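PDB 3QOC: putative metallopeptidase from Corynebacterium diphtheriae, which is probably a metal-dependent aminopeptidase of the M24 family, represented here by its creatinase/prolidase-like N-terminal domain alone. Local coordinates for residues Ala58-Thr62 / Leu89-Ile93; Lys97-Ala103 / Asp121-Val127. One frame throughout, in Å; residues are numbered along the deposited sequence.

Both contacts belong to the mixed beta sheet of the creatinase/prolidase-like domain, but they use it differently. Contact 1, which is buried, leans the end of helix 85-91 and the turn after it against strand 58-62, chiefly by side chains, with no direct backbone hydrogen bond between the two segments; a leucine packs inward while an arginine-aspartate pair lies at the more exposed end. Contact 2, only partly buried, lies within the sheet, at its edge, where strands 97-102 and 122-127 share seven backbone hydrogen bonds and only a long salt bridge joins charged side chains. Their centres are about 7 and 11 Å from that of the chain, and Leu90 and Ile93 of contact 1 pack on Val122, Leu124 and Val99 of contact 2.

Contact 1: residues Ala58-Thr62 / Leu89-Ile93; sequences ARIST and LLSDI
This is helix-on-sheet packing in the alpha/beta fold of the creatinase/prolidase-like domain: the end of helix 85-91 and the turn that follows lie over strand 58-62, meeting Arg59 and Ser61, whose side chains point to the same side. Leu89 is the apolar centre. Its CG sits 3.6 Å from Ser61 CB, and its CD2 branch reaches between that carbon and the aliphatic part of Arg59, 4.0 Å from Arg59 CG. Ser61 meets the leucine with its CB, while its hydroxyl is hydrogen-bonded to the carbonyl of Leu80 on the adjoining strand 78-81. Arg59 runs past Leu89 in the opposite direction. With CG anti to the backbone N (chi1 -162°) and the chain extended out to NE, its guanidinium is carried beyond the leucine to Asp92. The two flat groups are nearly coplanar, 13° apart, yet the salt bridge is lopsided: NH1 of Arg59 donates to the anti lone pair of Asp92 OD2 at 3.0 Å, whereas NH2 makes only a weak bond to the same oxygen. One water ties the guanidinium back to the helix, accepting from Arg59 NH1 at 3.1 Å and donating to Leu89 O at 2.9 Å.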
loop_
_atom_site.group_PDB
_atom_site.type_symbol
_atom_site.label_atom_id
_atom_site.label_comp_id
_atom_site.label_asym_id
_atom_site.label_seq_id
_atom_site.Cartn_x
_atom_site.Cartn_y
_atom_site.Cartn_z
ATOM N N ALA A 58 -5.629 2.861 5.620
ATOM C CA ALA A 58 -5.107 2.125 4.471
ATOM C C ALA A 58 -5.944 2.382 3.232
ATOM O O ALA A 58 -7.062 2.737 3.338
ATOM C CB ALA A 58 -4.982 0.615 4.734
ATOM N N ARG A 59 -5.364 2.198 2.056
ATOM C CA ARG A 59 -6.105 2.305 0.806
ATOM C C ARG A 59 -5.495 1.315 -0.176
ATOM O O ARG A 59 -4.299 1.105 -0.184
ATOM C CB ARG A 59 -5.968 3.725 0.283
ATOM C CG ARG A 59 -7.029 4.070 -0.742
ATOM C CD ARG A 59 -6.893 5.537 -1.169
ATOM N NE ARG A 59 -7.961 5.959 -2.062
ATOM C CZ ARG A 59 -7.884 6.981 -2.907
ATOM N NH1 ARG A 59 -6.758 7.687 -2.998
ATOM N NH2 ARG A 59 -8.944 7.322 -3.640
ATOM N N ILE A 60 -6.328 0.688 -0.981
ATOM C CA ILE A 60 -5.914 -0.382 -1.817
ATOM C C ILE A 60 -6.352 -0.077 -3.244
ATOM O O ILE A 60 -7.326 0.638 -3.494
ATOM C CB ILE A 60 -6.444 -1.710 -1.307
ATOM C CG1 ILE A 60 -5.696 -2.838 -2.001
ATOM C CG2 ILE A 60 -7.976 -1.825 -1.507
ATOM C CD1 ILE A 60 -5.966 -4.262 -1.301
ATOM N N SER A 61 -5.554 -0.496 -4.207
ATOM C CA SER A 61 -5.935 -0.184 -5.576
ATOM C C SER A 61 -5.834 -1.406 -6.480
ATOM O O SER A 61 -4.972 -2.213 -6.309
ATOM C CB SER A 61 -4.996 0.911 -6.098
ATOM O OG SER A 61 -5.282 1.140 -7.457
ATOM N N THR A 62 -6.700 -1.489 -7.484
ATOM C CA THR A 62 -6.640 -2.602 -8.423
ATOM C C THR A 62 -7.342 -2.172 -9.730
ATOM O O THR A 62 -7.947 -1.078 -9.779
ATOM C CB THR A 62 -7.242 -3.858 -7.854
ATOM O OG1 THR A 62 -6.888 -4.960 -8.703
ATOM C CG2 THR A 62 -8.768 -3.770 -7.784
ATOM N N LEU A 89 -2.495 5.382 -6.554
ATOM C CA LEU A 89 -2.492 5.647 -5.070
ATOM C C LEU A 89 -1.562 6.784 -4.713
ATOM O O LEU A 89 -1.937 7.680 -3.969
ATOM C CB LEU A 89 -2.066 4.421 -4.209
ATOM C CG LEU A 89 -2.910 3.159 -4.175
ATOM C CD1 LEU A 89 -2.110 2.023 -3.405
ATOM C CD2 LEU A 89 -4.301 3.510 -3.558
ATOM N N LEU A 90 -0.341 6.762 -5.240
ATOM C CA LEU A 90 0.654 7.766 -4.861
ATOM C C LEU A 90 0.226 9.170 -5.271
ATOM O O LEU A 90 0.362 10.121 -4.506
ATOM C CB LEU A 90 2.034 7.409 -5.438
ATOM C CG LEU A 90 3.250 8.178 -4.974
ATOM C CD1 LEU A 90 3.412 8.113 -3.447
ATOM C CD2 LEU A 90 4.474 7.617 -5.660
ATOM N N SER A 91 -0.395 9.303 -6.433
ATOM C CA SER A 91 -0.729 10.641 -6.921
ATOM C C SER A 91 -1.847 11.261 -6.075
ATOM O O SER A 91 -2.095 12.449 -6.115
ATOM C CB SER A 91 -1.112 10.566 -8.406
ATOM O OG SER A 91 -2.324 11.245 -8.605
ATOM N N ASP A 92 -2.562 10.424 -5.342
ATOM C CA ASP A 92 -3.637 10.910 -4.457
ATOM C C ASP A 92 -3.192 11.384 -3.046
ATOM O O ASP A 92 -4.002 11.879 -2.279
ATOM C CB ASP A 92 -4.742 9.865 -4.375
ATOM C CG ASP A 92 -5.795 10.060 -5.477
ATOM O OD1 ASP A 92 -5.611 10.911 -6.387
ATOM O OD2 ASP A 92 -6.818 9.368 -5.445
ATOM N N ILE A 93 -1.916 11.211 -2.725
ATOM C CA ILE A 93 -1.382 11.638 -1.460
ATOM C C ILE A 93 -1.055 13.131 -1.504
ATOM O O ILE A 93 -0.356 13.589 -2.432
ATOM C CB ILE A 93 -0.127 10.876 -1.133
ATOM C CG1 ILE A 93 -0.464 9.408 -1.023
ATOM C CG2 ILE A 93 0.461 11.331 0.184
ATOM C CD1 ILE A 93 0.685 8.651 -0.696
HETATM O O HOH W 1 -3.930 7.215 -1.931
#

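Contact 2: residues Lys97-Ala103 / Asp121-Val127; sequences KRVGFEA and DVELIPV
The carbonyl oxygen of Glu123 receives the N-H of Val99 at 2.8 Å in an almost straight bond (179° at the hydrogen), and Arg98 CA adds a CA-H...O contact to the same oxygen. Six further backbone hydrogen bonds, from Lys97 N to Asp121 O at one end to Ala103 N to Val127 O at the other, join the strands in parallel register. On one face Phe101 lies over the neighbouring strand. Its CG stands between the backbone N and the carbonyl carbon (chi1 65°), which swings the ring across to Pro126, whose CA makes a CH-pi contact 3.9 Å from the ring centroid. Pro126 CB also meets Ala103 CB at 3.7 Å, and farther along Val99 CG2 touches Val122 CG1 at 3.7 Å. The other face carries an ion pair: Arg98 and Glu123 point the same way, with NH1 and OE1 in a long 3.4 Å salt bridge and their planes steeply inclined, while Arg98 NE is hydrogen-bonded to the carbonyl oxygen of Arg25. Ile125 CD1 sits over one guanidinium face, 3.8 Å from Arg98 NH2. Gly100 CA packs against Val127 CG2 on this side. The pair forms a beta-alpha-beta unit with helix 108-117, which packs against Phe101 and Leu124; strand 28-31 flanks strand 97-102 on its other side, and strand 122-127 forms one edge of the sheet within the chain.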
loop_
_atom_site.group_PDB
_atom_site.type_symbol
_atom_site.label_atom_id
_atom_site.label_comp_id
_atom_site.label_asym_id
_atom_site.label_seq_id
_atom_site.Cartn_x
_atom_site.Cartn_y
_atom_site.Cartn_z
ATOM N N LYS A 97 4.736 14.150 3.277
ATOM C CA LYS A 97 4.621 12.731 3.655
ATOM C C LYS A 97 5.881 12.050 3.160
ATOM O O LYS A 97 6.309 12.294 2.021
ATOM C CB LYS A 97 3.364 12.091 3.019
ATOM C CG LYS A 97 2.645 10.887 3.760
ATOM C CD LYS A 97 1.519 11.333 4.742
ATOM C CE LYS A 97 0.199 10.445 4.694
ATOM N NZ LYS A 97 -0.043 9.330 5.781
ATOM N N ARG A 98 6.471 11.211 4.014
ATOM C CA ARG A 98 7.502 10.287 3.633
ATOM C C ARG A 98 6.870 8.945 3.412
ATOM O O ARG A 98 6.249 8.348 4.325
ATOM C CB ARG A 98 8.587 10.215 4.699
ATOM C CG ARG A 98 9.269 11.586 4.916
ATOM C CD ARG A 98 10.179 11.675 6.163
ATOM N NE ARG A 98 11.153 10.563 6.229
ATOM C CZ ARG A 98 12.413 10.544 5.738
ATOM N NH1 ARG A 98 12.971 11.609 5.104
ATOM N NH2 ARG A 98 13.137 9.409 5.887
ATOM N N VAL A 99 6.998 8.471 2.171
ATOM C CA VAL A 99 6.342 7.237 1.739
ATOM C C VAL A 99 7.415 6.216 1.398
ATOM O O VAL A 99 8.198 6.447 0.481
ATOM C CB VAL A 99 5.473 7.459 0.531
ATOM C CG1 VAL A 99 4.839 6.108 0.085
ATOM C CG2 VAL A 99 4.416 8.434 0.877
ATOM N N GLY A 100 7.489 5.154 2.179
ATOM C CA GLY A 100 8.418 4.053 1.927
ATOM C C GLY A 100 7.964 3.194 0.741
ATOM O O GLY A 100 6.785 3.146 0.469
ATOM N N PHE A 101 8.900 2.509 0.068
ATOM C CA PHE A 101 8.597 1.566 -0.978
ATOM C C PHE A 101 9.485 0.361 -0.895
ATOM O O PHE A 101 10.531 0.409 -0.290
ATOM C CB PHE A 101 8.641 2.212 -2.402
ATOM C CG PHE A 101 9.983 2.675 -2.809
ATOM C CD1 PHE A 101 10.813 1.852 -3.562
ATOM C CD2 PHE A 101 10.412 3.962 -2.516
ATOM C CE1 PHE A 101 12.086 2.266 -3.934
ATOM C CE2 PHE A 101 11.653 4.384 -2.925
ATOM C CZ PHE A 101 12.498 3.520 -3.634
ATOM N N GLU A 102 9.079 -0.734 -1.493
ATOM C CA GLU A 102 9.812 -1.946 -1.322
ATOM C C GLU A 102 10.994 -1.967 -2.334
ATOM O O GLU A 102 10.887 -2.414 -3.499
ATOM C CB GLU A 102 8.885 -3.128 -1.514
ATOM C CG GLU A 102 7.776 -3.165 -0.559
ATOM C CD GLU A 102 6.867 -4.372 -0.814
ATOM O OE1 GLU A 102 5.949 -4.282 -1.676
ATOM O OE2 GLU A 102 7.093 -5.415 -0.167
ATOM N N ALA A 103 12.126 -1.508 -1.886
ATOM C CA ALA A 103 13.230 -1.237 -2.828
ATOM C C ALA A 103 13.852 -2.560 -3.315
ATOM O O ALA A 103 14.463 -2.619 -4.352
ATOM C CB ALA A 103 14.313 -0.327 -2.148
ATOM N N ASP A 121 5.680 17.709 -2.177
ATOM C CA ASP A 121 6.200 17.409 -0.831
ATOM C C ASP A 121 6.041 15.965 -0.365
ATOM O O ASP A 121 6.095 15.665 0.841
ATOM C CB ASP A 121 5.559 18.365 0.213
ATOM C CG ASP A 121 6.043 19.812 0.026
ATOM O OD1 ASP A 121 7.291 19.977 0.019
ATOM O OD2 ASP A 121 5.184 20.737 -0.132
ATOM N N VAL A 122 5.837 15.075 -1.309
ATOM C CA VAL A 122 5.856 13.629 -1.006
ATOM C C VAL A 122 7.190 13.040 -1.367
ATOM O O VAL A 122 7.536 12.986 -2.506
ATOM C CB VAL A 122 4.762 12.883 -1.781
ATOM C CG1 VAL A 122 4.728 11.338 -1.441
ATOM C CG2 VAL A 122 3.334 13.517 -1.493
ATOM N N GLU A 123 7.935 12.542 -0.400
ATOM C CA GLU A 123 9.213 11.936 -0.662
ATOM C C GLU A 123 9.117 10.394 -0.617
ATOM O O GLU A 123 8.582 9.851 0.347
ATOM C CB GLU A 123 10.172 12.461 0.393
ATOM C CG GLU A 123 11.619 12.003 0.240
ATOM C CD GLU A 123 12.627 12.656 1.219
ATOM O OE1 GLU A 123 12.230 13.330 2.240
ATOM O OE2 GLU A 123 13.834 12.494 0.909
ATOM N N LEU A 124 9.617 9.709 -1.658
ATOM C CA LEU A 124 9.733 8.245 -1.689
ATOM C C LEU A 124 11.001 7.792 -1.049
ATOM O O LEU A 124 12.052 8.293 -1.395
ATOM C CB LEU A 124 9.711 7.726 -3.122
ATOM C CG LEU A 124 8.286 7.608 -3.720
ATOM C CD1 LEU A 124 7.314 8.661 -3.328
ATOM C CD2 LEU A 124 8.363 7.596 -5.254
ATOM N N ILE A 125 10.913 6.836 -0.123
ATOM C CA ILE A 125 12.030 6.348 0.646
ATOM C C ILE A 125 12.270 4.838 0.424
ATOM O O ILE A 125 11.388 4.019 0.734
ATOM C CB ILE A 125 11.721 6.487 2.171
ATOM C CG1 ILE A 125 11.319 7.939 2.558
ATOM C CG2 ILE A 125 12.886 6.011 2.992
ATOM C CD1 ILE A 125 12.385 8.953 2.188
ATOM N N PRO A 126 13.472 4.454 -0.027
ATOM C CA PRO A 126 13.766 3.029 -0.214
ATOM C C PRO A 126 13.830 2.273 1.085
ATOM O O PRO A 126 14.653 2.576 1.930
ATOM C CB PRO A 126 15.155 3.023 -0.904
ATOM C CG PRO A 126 15.765 4.402 -0.572
ATOM C CD PRO A 126 14.574 5.339 -0.500
ATOM N N VAL A 127 12.979 1.282 1.253
ATOM C CA VAL A 127 12.990 0.469 2.450
ATOM C C VAL A 127 13.317 -0.927 1.998
ATOM O O VAL A 127 12.684 -1.426 1.074
ATOM C CB VAL A 127 11.602 0.492 3.103
ATOM C CG1 VAL A 127 11.543 -0.414 4.308
ATOM C CG2 VAL A 127 11.204 1.933 3.437
#